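PDB 1LKX: myosin IE heavy chain, which acts as an actin-activated ATPase motor, its motor domain binding actin and ATP, and may move membranes relative to actin. Local coordinates for residues N140-A145 with K247-A252; K150-D155 with Q194-F199; F202-K207 with I240-E245; Y226-K231 with A271-I276. All coordinates share one frame; numbering follows the deposited sequence.

Interaction 1 (N140-A145 with K247-A252)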
loop_
_atom_site.group_PDB
_atom_site.type_symbol
_atom_site.label_atom_id
_atom_site.label_comp_id
_atom_site.label_asym_id
_atom_site.label_seq_id
_atom_site.Cartn_x
_atom_site.Cartn_y
_atom_site.Cartn_z
ATOM N N ASN A 140 1.095 9.597 10.158
ATOM C CA ASN A 140 2.062 8.917 9.294
ATOM C C ASN A 140 3.272 8.371 10.049
ATOM O O ASN A 140 3.537 7.170 10.016
ATOM C CB ASN A 140 2.528 9.849 8.175
ATOM C CG ASN A 140 1.571 9.859 6.995
ATOM O OD1 ASN A 140 1.369 8.834 6.339
ATOM N ND2 ASN A 140 0.973 11.014 6.721
ATOM N N PRO A 141 4.019 9.242 10.748
ATOM C CA PRO A 141 5.198 8.791 11.498
ATOM C C PRO A 141 4.852 7.694 12.477
ATOM O O PRO A 141 5.644 6.792 12.728
ATOM C CB PRO A 141 5.660 10.054 12.220
ATOM C CG PRO A 141 5.229 11.144 11.295
ATOM C CD PRO A 141 3.843 10.697 10.892
ATOM N N LEU A 142 3.650 7.793 13.028
ATOM C CA LEU A 142 3.142 6.841 14.009
ATOM C C LEU A 142 2.968 5.446 13.397
ATOM O O LEU A 142 3.572 4.482 13.851
ATOM C CB LEU A 142 1.816 7.374 14.563
ATOM C CG LEU A 142 1.394 7.046 15.995
ATOM C CD1 LEU A 142 0.718 5.708 16.041
ATOM C CD2 LEU A 142 2.598 7.051 16.896
ATOM N N LEU A 143 2.149 5.341 12.361
ATOM C CA LEU A 143 1.941 4.064 11.705
ATOM C C LEU A 143 3.211 3.540 11.062
ATOM O O LEU A 143 3.463 2.340 11.069
ATOM C CB LEU A 143 0.871 4.188 10.632
ATOM C CG LEU A 143 -0.536 4.486 11.142
ATOM C CD1 LEU A 143 -1.479 4.633 9.961
ATOM C CD2 LEU A 143 -0.990 3.377 12.081
ATOM N N GLU A 144 4.007 4.435 10.489
ATOM C CA GLU A 144 5.245 4.024 9.842
ATOM C C GLU A 144 6.152 3.285 10.822
ATOM O O GLU A 144 6.821 2.325 10.453
ATOM C CB GLU A 144 5.950 5.245 9.258
ATOM C CG GLU A 144 6.353 5.057 7.807
ATOM C CD GLU A 144 6.327 6.365 6.994
ATOM O OE1 GLU A 144 5.202 6.871 6.728
ATOM O OE2 GLU A 144 7.420 6.886 6.626
ATOM N N ALA A 145 6.148 3.715 12.081
ATOM C CA ALA A 145 6.984 3.089 13.095
ATOM C C ALA A 145 6.603 1.637 13.348
ATOM O O ALA A 145 7.476 0.787 13.507
ATOM C CB ALA A 145 6.914 3.879 14.384
ATOM N N LYS A 247 11.853 9.795 19.535
ATOM C CA LYS A 247 11.346 11.004 20.161
ATOM C C LYS A 247 10.205 11.605 19.348
ATOM O O LYS A 247 9.284 12.188 19.909
ATOM C CB LYS A 247 12.466 12.027 20.324
ATOM C CG LYS A 247 13.532 11.617 21.329
ATOM C CD LYS A 247 14.366 12.823 21.794
ATOM C CE LYS A 247 15.278 13.391 20.696
ATOM N NZ LYS A 247 16.425 12.492 20.351
ATOM N N ILE A 248 10.266 11.451 18.028
ATOM C CA ILE A 248 9.231 11.978 17.136
ATOM C C ILE A 248 7.920 11.226 17.316
ATOM O O ILE A 248 6.859 11.825 17.447
ATOM C CB ILE A 248 9.646 11.844 15.662
ATOM C CG1 ILE A 248 11.001 12.520 15.438
ATOM C CG2 ILE A 248 8.584 12.436 14.769
ATOM C CD1 ILE A 248 11.028 13.990 15.771
ATOM N N ILE A 249 8.013 9.902 17.302
ATOM C CA ILE A 249 6.861 9.027 17.467
ATOM C C ILE A 249 6.108 9.357 18.745
ATOM O O ILE A 249 4.884 9.451 18.748
ATOM C CB ILE A 249 7.307 7.567 17.542
ATOM C CG1 ILE A 249 8.061 7.204 16.265
ATOM C CG2 ILE A 249 6.114 6.670 17.758
ATOM C CD1 ILE A 249 8.819 5.908 16.362
ATOM N N VAL A 250 6.853 9.533 19.832
ATOM C CA VAL A 250 6.253 9.843 21.120
ATOM C C VAL A 250 5.508 11.161 21.073
ATOM O O VAL A 250 4.469 11.297 21.690
ATOM C CB VAL A 250 7.301 9.886 22.240
ATOM C CG1 VAL A 250 6.618 10.075 23.576
ATOM C CG2 VAL A 250 8.100 8.596 22.248
ATOM N N LYS A 251 6.035 12.143 20.355
ATOM C CA LYS A 251 5.332 13.420 20.234
ATOM C C LYS A 251 4.011 13.129 19.531
ATOM O O LYS A 251 2.949 13.555 19.987
ATOM C CB LYS A 251 6.129 14.421 19.387
ATOM C CG LYS A 251 7.207 15.194 20.131
ATOM C CD LYS A 251 7.966 16.105 19.171
ATOM C CE LYS A 251 8.800 17.150 19.907
ATOM N NZ LYS A 251 9.798 16.539 20.825
ATOM N N ALA A 252 4.100 12.394 18.420
ATOM C CA ALA A 252 2.946 12.012 17.611
ATOM C C ALA A 252 1.936 11.268 18.460
ATOM O O ALA A 252 0.735 11.473 18.323
ATOM C CB ALA A 252 3.388 11.144 16.455
#
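Ile249 of helix 242-255 packs against helix 127-147 and meets Leu142, Ala145 and the backbone of Pro141. Its two branches divide at CB. CG2, anti to the backbone N, lies 3.6 Å from CD2 of Leu142, the two side chains crossing at about a right angle. CG1 instead stands beside the backbone N (chi1 -59°), 4.0 Å from CB of Ala145 and near the carbonyl O of Pro141. Beyond it the tip, CD1, also abuts the Ala145 methyl. One turn further along, CB of Ala252 is 4.2 Å from Leu142 CD2, so the same leucine methyl touches both Ile249 and Ala252. The contact is apolar helix-helix packing, with local axes 8.8 Å apart and crossing at -121°. Other elements surround it: helix 342-372 packs on Leu142 through Leu364 and Ile368, helix 200-206 brings Ile201 and Gln204 onto Ile249, and Asn140 is hydrogen-bonded to Lys162 on strand 161-168.

Interaction 2 (K150-D155 with Q194-F199); sequences KTLRND and QGERSF. With ADP (adenosine-5'-diphosphate), chain G.
Glu196 and Thr151 run side by side and point the same way, while Leu152 crosses Glu196 at about a right angle. The glutamate side chain is thus laid along the backbone of Thr151 and Leu152: Glu196 OE1 is 3.3 Å from CA of Thr151, and Glu196 CG is 3.4 Å from the backbone N of Leu152. OE1 is held by a salt bridge to Arg188, so an alanine in place of Glu196 would probably leave Arg188 without this partner and open a gap beside Thr151 and Leu152. Lys150 bends at its last torsion (chi4 -64°) to bring NZ 2.7 Å from the carbonyl O of Gly195, approaching 39° out of the carbonyl plane. The carbonyl O of Lys150 accepts a weak hydrogen bond from the backbone N of Arg197. Thr151 OG1 accepts from the backbone N of Asn154 at 3.2 Å, an ST motif that ties down the start of switch I. From there Asn154 ND2 reaches ADP O2A at 3.1 Å, with a weaker bond to O2B and a weak one to the vanadate. The loop 150-155 leads from helix 127-147 to strand 161-168; the loop 194-199 follows strand 174-182 and runs into helix 200-206, with Ser232, near helix 227-231, bonding the backbone of Gly195 and Glu196.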
loop_
_atom_site.group_PDB
_atom_site.type_symbol
_atom_site.label_atom_id
_atom_site.label_comp_id
_atom_site.label_asym_id
_atom_site.label_seq_id
_atom_site.Cartn_x
_atom_site.Cartn_y
_atom_site.Cartn_z
ATOM N N LYS A 150 12.920 -2.361 7.303
ATOM C CA LYS A 150 13.941 -2.308 6.280
ATOM C C LYS A 150 14.092 -3.635 5.559
ATOM O O LYS A 150 14.778 -4.535 6.037
ATOM C CB LYS A 150 15.294 -1.927 6.870
ATOM C CG LYS A 150 16.423 -2.117 5.865
ATOM C CD LYS A 150 17.776 -2.182 6.547
ATOM C CE LYS A 150 18.820 -2.855 5.661
ATOM N NZ LYS A 150 18.470 -4.290 5.403
ATOM N N THR A 151 13.453 -3.757 4.405
ATOM C CA THR A 151 13.571 -4.973 3.617
ATOM C C THR A 151 14.828 -4.754 2.783
ATOM O O THR A 151 15.481 -3.718 2.922
ATOM C CB THR A 151 12.339 -5.174 2.699
ATOM O OG1 THR A 151 12.416 -4.299 1.559
ATOM C CG2 THR A 151 11.069 -4.875 3.476
ATOM N N LEU A 152 15.175 -5.707 1.926
ATOM C CA LEU A 152 16.370 -5.544 1.107
ATOM C C LEU A 152 16.157 -4.552 -0.025
ATOM O O LEU A 152 17.111 -3.950 -0.517
ATOM C CB LEU A 152 16.832 -6.889 0.543
ATOM C CG LEU A 152 17.272 -7.889 1.622
ATOM C CD1 LEU A 152 17.799 -9.151 0.975
ATOM C CD2 LEU A 152 18.340 -7.275 2.512
ATOM N N ARG A 153 14.903 -4.368 -0.424
ATOM C CA ARG A 153 14.574 -3.447 -1.504
ATOM C C ARG A 153 14.434 -2.020 -1.017
ATOM O O ARG A 153 14.794 -1.088 -1.724
ATOM C CB ARG A 153 13.263 -3.851 -2.166
ATOM C CG ARG A 153 13.262 -5.260 -2.666
ATOM C CD ARG A 153 13.865 -5.366 -4.041
ATOM N NE ARG A 153 14.251 -6.738 -4.348
ATOM C CZ ARG A 153 15.345 -7.310 -3.869
ATOM N NH1 ARG A 153 15.636 -8.560 -4.177
ATOM N NH2 ARG A 153 16.164 -6.613 -3.092
ATOM N N ASN A 154 13.926 -1.854 0.199
ATOM C CA ASN A 154 13.692 -0.520 0.750
ATOM C C ASN A 154 13.966 -0.397 2.248
ATOM O O ASN A 154 13.469 -1.189 3.038
ATOM C CB ASN A 154 12.243 -0.128 0.464
ATOM C CG ASN A 154 11.926 1.271 0.899
ATOM O OD1 ASN A 154 12.738 1.925 1.541
ATOM N ND2 ASN A 154 10.735 1.744 0.553
ATOM N N ASP A 155 14.738 0.608 2.642
ATOM C CA ASP A 155 15.047 0.797 4.055
ATOM C C ASP A 155 13.811 1.151 4.868
ATOM O O ASP A 155 13.767 0.925 6.079
ATOM C CB ASP A 155 16.109 1.884 4.244
ATOM C CG ASP A 155 17.453 1.479 3.693
ATOM O OD1 ASP A 155 17.911 0.351 3.983
ATOM O OD2 ASP A 155 18.049 2.296 2.967
ATOM N N GLN A 194 17.688 -12.716 6.078
ATOM C CA GLN A 194 18.897 -12.266 6.738
ATOM C C GLN A 194 19.260 -10.973 6.039
ATOM O O GLN A 194 19.052 -10.837 4.833
ATOM C CB GLN A 194 20.015 -13.291 6.569
ATOM C CG GLN A 194 19.531 -14.705 6.234
ATOM C CD GLN A 194 18.931 -14.829 4.808
ATOM O OE1 GLN A 194 17.781 -14.432 4.553
ATOM N NE2 GLN A 194 19.723 -15.379 3.877
ATOM N N GLY A 195 19.793 -10.020 6.798
ATOM C CA GLY A 195 20.150 -8.741 6.223
ATOM C C GLY A 195 19.025 -7.760 6.448
ATOM O O GLY A 195 19.252 -6.582 6.681
ATOM N N GLU A 196 17.795 -8.248 6.370
ATOM C CA GLU A 196 16.648 -7.394 6.594
ATOM C C GLU A 196 16.515 -7.097 8.082
ATOM O O GLU A 196 17.343 -7.514 8.891
ATOM C CB GLU A 196 15.372 -8.033 6.034
ATOM C CG GLU A 196 15.222 -7.832 4.516
ATOM C CD GLU A 196 13.878 -8.300 3.957
ATOM O OE1 GLU A 196 12.846 -8.057 4.624
ATOM O OE2 GLU A 196 13.853 -8.892 2.847
ATOM N N ARG A 197 15.457 -6.386 8.441
ATOM C CA ARG A 197 15.252 -5.976 9.813
ATOM C C ARG A 197 13.766 -6.092 10.149
ATOM O O ARG A 197 12.921 -6.148 9.261
ATOM C CB ARG A 197 15.702 -4.527 9.913
ATOM C CG ARG A 197 16.139 -4.011 11.254
ATOM C CD ARG A 197 15.942 -2.520 11.211
ATOM N NE ARG A 197 16.715 -1.805 12.201
ATOM C CZ ARG A 197 16.578 -0.507 12.402
ATOM N NH1 ARG A 197 17.304 0.119 13.312
ATOM N NH2 ARG A 197 15.689 0.160 11.687
ATOM N N SER A 198 13.440 -6.128 11.433
ATOM C CA SER A 198 12.047 -6.225 11.835
ATOM C C SER A 198 11.437 -4.829 11.793
ATOM O O SER A 198 12.044 -3.900 11.240
ATOM C CB SER A 198 11.948 -6.799 13.247
ATOM O OG SER A 198 10.603 -6.871 13.676
ATOM N N PHE A 199 10.244 -4.678 12.365
ATOM C CA PHE A 199 9.587 -3.374 12.395
ATOM C C PHE A 199 10.399 -2.334 13.180
ATOM O O PHE A 199 10.993 -2.629 14.222
ATOM C CB PHE A 199 8.182 -3.498 12.976
ATOM C CG PHE A 199 7.244 -4.262 12.103
ATOM C CD1 PHE A 199 6.949 -5.579 12.378
ATOM C CD2 PHE A 199 6.692 -3.669 10.966
ATOM C CE1 PHE A 199 6.117 -6.309 11.535
ATOM C CE2 PHE A 199 5.863 -4.386 10.118
ATOM C CZ PHE A 199 5.572 -5.712 10.402
HETATM P PB ADP G . 7.490 2.874 -1.483
HETATM O O1B ADP G . 6.338 3.469 -0.753
HETATM O O2B ADP G . 8.015 1.605 -0.996
HETATM O O3B ADP G . 7.000 2.807 -2.937
HETATM P PA ADP G . 9.032 5.028 -0.492
HETATM O O1A ADP G . 8.115 6.160 -0.693
HETATM O O2A ADP G . 9.091 4.393 0.852
HETATM O O3A ADP G . 8.730 3.829 -1.492
HETATM O "O5'" ADP G . 10.444 5.562 -0.935
HETATM C "C5'" ADP G . 11.558 4.737 -0.583
HETATM C "C4'" ADP G . 12.638 5.659 -0.183
HETATM O "O4'" ADP G . 12.855 6.391 -1.354
HETATM C "C3'" ADP G . 12.238 6.718 0.768
HETATM O "O3'" ADP G . 11.939 6.341 2.108
HETATM C "C2'" ADP G . 13.312 7.737 0.493
HETATM O "O2'" ADP G . 14.551 7.480 1.103
HETATM C "C1'" ADP G . 13.281 7.698 -1.008
HETATM N N9 ADP G . 12.351 8.650 -1.633
HETATM C C8 ADP G . 11.226 8.403 -2.376
HETATM N N7 ADP G . 10.710 9.463 -2.906
HETATM C C5 ADP G . 11.548 10.476 -2.489
HETATM C C6 ADP G . 11.525 11.845 -2.737
HETATM N N6 ADP G . 10.545 12.382 -3.404
HETATM N N1 ADP G . 12.541 12.635 -2.173
HETATM C C2 ADP G . 13.529 12.024 -1.381
HETATM N N3 ADP G . 13.614 10.718 -1.090
HETATM C C4 ADP G . 12.575 9.993 -1.697
#

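Interaction 3 (F202-K207 with I240-E245)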
loop_
_atom_site.group_PDB
_atom_site.type_symbol
_atom_site.label_atom_id
_atom_site.label_comp_id
_atom_site.label_asym_id
_atom_site.label_seq_id
_atom_site.Cartn_x
_atom_site.Cartn_y
_atom_site.Cartn_z
ATOM N N PHE A 202 10.488 -1.494 17.255
ATOM C CA PHE A 202 11.261 -2.368 18.123
ATOM C C PHE A 202 12.637 -1.794 18.373
ATOM O O PHE A 202 13.030 -1.595 19.512
ATOM C CB PHE A 202 11.415 -3.761 17.510
ATOM C CG PHE A 202 10.194 -4.625 17.634
ATOM C CD1 PHE A 202 9.683 -4.950 18.874
ATOM C CD2 PHE A 202 9.574 -5.133 16.504
ATOM C CE1 PHE A 202 8.571 -5.769 18.987
ATOM C CE2 PHE A 202 8.465 -5.951 16.604
ATOM C CZ PHE A 202 7.962 -6.272 17.845
ATOM N N TYR A 203 13.374 -1.526 17.304
ATOM C CA TYR A 203 14.721 -0.985 17.430
ATOM C C TYR A 203 14.733 0.402 18.036
ATOM O O TYR A 203 15.577 0.715 18.860
ATOM C CB TYR A 203 15.392 -0.952 16.068
ATOM C CG TYR A 203 15.409 -2.295 15.405
ATOM C CD1 TYR A 203 14.320 -2.749 14.680
ATOM C CD2 TYR A 203 16.507 -3.125 15.528
ATOM C CE1 TYR A 203 14.329 -4.010 14.087
ATOM C CE2 TYR A 203 16.528 -4.380 14.946
ATOM C CZ TYR A 203 15.442 -4.819 14.223
ATOM O OH TYR A 203 15.497 -6.053 13.616
ATOM N N GLN A 204 13.779 1.225 17.634
ATOM C CA GLN A 204 13.702 2.588 18.124
ATOM C C GLN A 204 13.361 2.667 19.609
ATOM O O GLN A 204 13.864 3.530 20.326
ATOM C CB GLN A 204 12.686 3.357 17.285
ATOM C CG GLN A 204 12.900 3.136 15.800
ATOM C CD GLN A 204 12.008 3.986 14.938
ATOM O OE1 GLN A 204 10.841 4.193 15.250
ATOM N NE2 GLN A 204 12.552 4.474 13.827
ATOM N N MET A 205 12.504 1.767 20.069
ATOM C CA MET A 205 12.127 1.738 21.479
ATOM C C MET A 205 13.346 1.379 22.320
ATOM O O MET A 205 13.611 1.991 23.359
ATOM C CB MET A 205 11.042 0.696 21.717
ATOM C CG MET A 205 11.016 0.188 23.136
ATOM S SD MET A 205 9.998 -1.272 23.293
ATOM C CE MET A 205 8.547 -0.602 24.110
ATOM N N LEU A 206 14.078 0.369 21.862
ATOM C CA LEU A 206 15.264 -0.087 22.560
ATOM C C LEU A 206 16.331 0.998 22.698
ATOM O O LEU A 206 17.196 0.902 23.569
ATOM C CB LEU A 206 15.835 -1.314 21.852
ATOM C CG LEU A 206 15.558 -2.663 22.516
ATOM C CD1 LEU A 206 14.165 -2.691 23.096
ATOM C CD2 LEU A 206 15.733 -3.773 21.500
ATOM N N LYS A 207 16.266 2.029 21.856
ATOM C CA LYS A 207 17.240 3.108 21.915
ATOM C C LYS A 207 16.571 4.431 22.229
ATOM O O LYS A 207 17.184 5.485 22.124
ATOM C CB LYS A 207 17.976 3.221 20.588
ATOM C CG LYS A 207 18.581 1.918 20.120
ATOM C CD LYS A 207 19.200 2.068 18.730
ATOM C CE LYS A 207 19.503 0.695 18.093
ATOM N NZ LYS A 207 20.071 0.772 16.703
ATOM N N ILE A 240 18.308 5.393 8.727
ATOM C CA ILE A 240 17.450 5.700 9.870
ATOM C C ILE A 240 18.168 6.020 11.174
ATOM O O ILE A 240 19.210 5.449 11.483
ATOM C CB ILE A 240 16.493 4.521 10.165
ATOM C CG1 ILE A 240 16.051 3.842 8.860
ATOM C CG2 ILE A 240 15.299 5.013 10.946
ATOM C CD1 ILE A 240 15.413 4.767 7.826
ATOM N N ASP A 241 17.589 6.936 11.940
ATOM C CA ASP A 241 18.141 7.311 13.229
ATOM C C ASP A 241 17.134 6.856 14.279
ATOM O O ASP A 241 16.229 7.596 14.663
ATOM C CB ASP A 241 18.346 8.823 13.305
ATOM C CG ASP A 241 18.683 9.295 14.708
ATOM O OD1 ASP A 241 18.960 8.434 15.575
ATOM O OD2 ASP A 241 18.670 10.523 14.943
ATOM N N ASP A 242 17.297 5.625 14.742
ATOM C CA ASP A 242 16.376 5.057 15.716
ATOM C C ASP A 242 16.139 5.936 16.930
ATOM O O ASP A 242 15.002 6.279 17.245
ATOM C CB ASP A 242 16.881 3.689 16.168
ATOM C CG ASP A 242 16.949 2.687 15.027
ATOM O OD1 ASP A 242 17.604 1.642 15.194
ATOM O OD2 ASP A 242 16.345 2.937 13.968
ATOM N N SER A 243 17.221 6.307 17.603
ATOM C CA SER A 243 17.133 7.113 18.810
ATOM C C SER A 243 16.399 8.421 18.621
ATOM O O SER A 243 15.474 8.724 19.361
ATOM C CB SER A 243 18.531 7.388 19.354
ATOM O OG SER A 243 18.450 7.968 20.644
ATOM N N GLY A 244 16.814 9.194 17.626
ATOM C CA GLY A 244 16.182 10.475 17.387
ATOM C C GLY A 244 14.770 10.316 16.894
ATOM O O GLY A 244 13.896 11.132 17.187
ATOM N N GLU A 245 14.555 9.245 16.141
ATOM C CA GLU A 245 13.252 8.951 15.578
ATOM C C GLU A 245 12.202 8.629 16.652
ATOM O O GLU A 245 11.048 9.048 16.559
ATOM C CB GLU A 245 13.378 7.785 14.598
ATOM C CG GLU A 245 12.085 7.430 13.920
ATOM C CD GLU A 245 11.510 8.601 13.179
ATOM O OE1 GLU A 245 10.369 8.998 13.504
ATOM O OE2 GLU A 245 12.205 9.117 12.276
#
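Lys207 lies across Asp242, its CD 3.8 Å from the aspartate CB, and ends in a salt bridge from NZ to OD1 at 3.0 Å. The ammonium meets OD1 on the anti side, 21° out of the carboxylate plane, and has a second anionic partner in Asp236. Gln204 crosses Asp242 at about a right angle and continues to Glu245, where Gln204 NE2 lies 3.5 Å from CB of Glu245. Nearby, Ser243 OG, anti to its backbone N (chi1 -170°), donates to the carbonyl O of Lys207 at 3.2 Å. Asp241 caps helix 242-255 by accepting from the backbone N of Gly244. Asp242 OD1 is also salt-bridged to Arg197, and an alanine at this position would probably deprive Arg197 of this carboxylate and leave Lys207 to rely on Asp236. A buried carboxylate flanked by two cations, in the first turn of a helix, is likely to remain ionised, and the junction between helices 200-206 and 242-255 combines this charge network with the packing of Gln204 and the Ser243 hydrogen bond.

Interaction 4 (Y226-K231 with A271-I276); sequences YEYLKK and AAILHI
Tyr226 and Tyr228 hold two sides of a helix-helix packing, in which the short helix 227-231 meets the C-terminal end of helix 260-276 within the upper 50 kDa subdomain of the myosin motor. The local axes are 9.3 Å apart at their closest, with 73° between their directions. Leu274 is the central residue: its CB is 3.7 Å from CD2 of Tyr226, its CD1 lies over one face of that ring, 4.3 Å above the plane and offset toward the rim, and its own carbonyl O sits in plane at the ring edge. The other methyl, CD2, faces CG of Leu229 at 4.2 Å. The Tyr228 ring turns an edge to the backbone, with CE2 3.4 Å from the carbonyl O of Ile273. His275 CD2 lies near the plane of the Tyr226 ring, at its edge.

Further out, polar ends fix these rings. Tyr226 OH is hydrogen-bonded to the backbone N of Thr220, Tyr228 OH to Asp350 on helix 342-372, and His275 NE2 to the carbonyl O of Gly218. Helix 200-206 backs the leucines through Tyr203, Phe202 and Leu206. Tyr226 occupies the N-cap of the short helix. With CG beside its backbone N (chi1 -70°), Tyr228 runs alongside the last turn of helix 260-276, and its OH comes 4.0 Å from CG2 of Ile276.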
loop_
_atom_site.group_PDB
_atom_site.type_symbol
_atom_site.label_atom_id
_atom_site.label_comp_id
_atom_site.label_asym_id
_atom_site.label_seq_id
_atom_site.Cartn_x
_atom_site.Cartn_y
_atom_site.Cartn_z
ATOM N N TYR A 226 18.111 -9.828 21.882
ATOM C CA TYR A 226 16.849 -10.512 21.669
ATOM C C TYR A 226 16.846 -11.415 20.448
ATOM O O TYR A 226 17.312 -11.041 19.371
ATOM C CB TYR A 226 15.717 -9.485 21.610
ATOM C CG TYR A 226 15.687 -8.644 22.857
ATOM C CD1 TYR A 226 16.593 -7.606 23.035
ATOM C CD2 TYR A 226 14.833 -8.958 23.906
ATOM C CE1 TYR A 226 16.660 -6.909 24.231
ATOM C CE2 TYR A 226 14.890 -8.269 25.110
ATOM C CZ TYR A 226 15.809 -7.248 25.268
ATOM O OH TYR A 226 15.910 -6.589 26.471
ATOM N N GLU A 227 16.317 -12.619 20.647
ATOM C CA GLU A 227 16.234 -13.639 19.613
ATOM C C GLU A 227 15.630 -13.152 18.296
ATOM O O GLU A 227 16.305 -13.114 17.263
ATOM C CB GLU A 227 15.430 -14.822 20.141
ATOM C CG GLU A 227 15.262 -15.943 19.140
ATOM C CD GLU A 227 16.568 -16.278 18.430
ATOM O OE1 GLU A 227 17.623 -16.279 19.108
ATOM O OE2 GLU A 227 16.533 -16.544 17.202
ATOM N N TYR A 228 14.357 -12.789 18.335
ATOM C CA TYR A 228 13.683 -12.315 17.147
ATOM C C TYR A 228 14.502 -11.278 16.384
ATOM O O TYR A 228 14.630 -11.370 15.164
ATOM C CB TYR A 228 12.316 -11.733 17.504
ATOM C CG TYR A 228 11.302 -12.758 17.955
ATOM C CD1 TYR A 228 11.334 -14.065 17.465
ATOM C CD2 TYR A 228 10.277 -12.406 18.829
ATOM C CE1 TYR A 228 10.366 -14.995 17.840
ATOM C CE2 TYR A 228 9.309 -13.317 19.206
ATOM C CZ TYR A 228 9.355 -14.611 18.710
ATOM O OH TYR A 228 8.392 -15.521 19.090
ATOM N N LEU A 229 15.065 -10.302 17.087
ATOM C CA LEU A 229 15.855 -9.272 16.421
ATOM C C LEU A 229 17.230 -9.751 15.955
ATOM O O LEU A 229 17.737 -9.322 14.921
ATOM C CB LEU A 229 16.031 -8.066 17.337
ATOM C CG LEU A 229 14.747 -7.396 17.823
ATOM C CD1 LEU A 229 15.092 -6.102 18.534
ATOM C CD2 LEU A 229 13.833 -7.122 16.651
ATOM N N LYS A 230 17.835 -10.643 16.715
ATOM C CA LYS A 230 19.151 -11.144 16.371
ATOM C C LYS A 230 19.181 -11.974 15.087
ATOM O O LYS A 230 20.124 -11.879 14.322
ATOM C CB LYS A 230 19.682 -11.975 17.537
ATOM C CG LYS A 230 21.141 -12.366 17.431
ATOM C CD LYS A 230 21.510 -13.344 18.528
ATOM C CE LYS A 230 23.015 -13.495 18.635
ATOM N NZ LYS A 230 23.679 -12.225 19.091
ATOM N N LYS A 231 18.150 -12.782 14.857
ATOM C CA LYS A 231 18.075 -13.662 13.688
ATOM C C LYS A 231 18.568 -13.075 12.370
ATOM O O LYS A 231 19.554 -13.534 11.809
ATOM C CB LYS A 231 16.637 -14.161 13.493
ATOM C CG LYS A 231 16.005 -14.702 14.750
ATOM C CD LYS A 231 14.568 -15.131 14.530
ATOM C CE LYS A 231 14.489 -16.421 13.726
ATOM N NZ LYS A 231 13.081 -16.889 13.511
ATOM N N ALA A 271 7.553 -5.145 24.650
ATOM C CA ALA A 271 8.556 -5.795 25.496
ATOM C C ALA A 271 8.230 -7.280 25.709
ATOM O O ALA A 271 9.129 -8.126 25.790
ATOM C CB ALA A 271 8.642 -5.085 26.830
ATOM N N ALA A 272 6.938 -7.583 25.792
ATOM C CA ALA A 272 6.475 -8.949 25.972
ATOM C C ALA A 272 6.852 -9.772 24.751
ATOM O O ALA A 272 7.364 -10.887 24.877
ATOM C CB ALA A 272 4.978 -8.964 26.161
ATOM N N ILE A 273 6.596 -9.214 23.567
ATOM C CA ILE A 273 6.910 -9.900 22.319
ATOM C C ILE A 273 8.397 -10.171 22.260
ATOM O O ILE A 273 8.828 -11.228 21.811
ATOM C CB ILE A 273 6.484 -9.059 21.095
ATOM C CG1 ILE A 273 4.954 -8.953 21.070
ATOM C CG2 ILE A 273 6.996 -9.693 19.814
ATOM C CD1 ILE A 273 4.422 -7.944 20.092
ATOM N N LEU A 274 9.182 -9.213 22.733
ATOM C CA LEU A 274 10.626 -9.372 22.742
ATOM C C LEU A 274 11.053 -10.481 23.695
ATOM O O LEU A 274 11.954 -11.261 23.383
ATOM C CB LEU A 274 11.306 -8.069 23.138
ATOM C CG LEU A 274 11.331 -6.971 22.089
ATOM C CD1 LEU A 274 12.237 -5.845 22.561
ATOM C CD2 LEU A 274 11.836 -7.546 20.793
ATOM N N HIS A 275 10.413 -10.552 24.858
ATOM C CA HIS A 275 10.746 -11.592 25.815
ATOM C C HIS A 275 10.272 -12.938 25.292
ATOM O O HIS A 275 11.012 -13.913 25.337
ATOM C CB HIS A 275 10.124 -11.278 27.173
ATOM C CG HIS A 275 10.862 -10.221 27.934
ATOM N ND1 HIS A 275 10.228 -9.289 28.729
ATOM C CD2 HIS A 275 12.186 -9.944 28.016
ATOM C CE1 HIS A 275 11.129 -8.483 29.262
ATOM N NE2 HIS A 275 12.324 -8.858 28.845
ATOM N N ILE A 276 9.051 -12.991 24.774
ATOM C CA ILE A 276 8.519 -14.240 24.241
ATOM C C ILE A 276 9.521 -14.871 23.275
ATOM O O ILE A 276 9.705 -16.086 23.246
ATOM C CB ILE A 276 7.191 -14.007 23.482
ATOM C CG1 ILE A 276 6.105 -13.540 24.451
ATOM C CG2 ILE A 276 6.758 -15.282 22.783
ATOM C CD1 ILE A 276 4.772 -13.215 23.783
#

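In the fold
Helix 200-206 and the loop 194-199 leading into it connect all four contacts. Gln204 of interaction 3 reaches interaction 1, with OE1 4.0 Å from Ala145 CB, and interactions 1 and 3 both use helix 242-255. Interactions 2 and 3 share the Arg197-Asp242 salt bridge and a probable hydrogen bond of 3.0 Å between Ser198 N and Tyr203 OH. Interaction 4 meets interaction 3 through Leu274 CD1, 3.7 Å from Leu206 CD1, and touches interaction 2 where Leu229 CD2 meets Ser198 CB. Asn154 of interaction 2 binds ADP directly; the side chains of Ile240 and Pro141 are about 7 and 12 Å from it, whereas interaction 4 lies away from the nucleotide site.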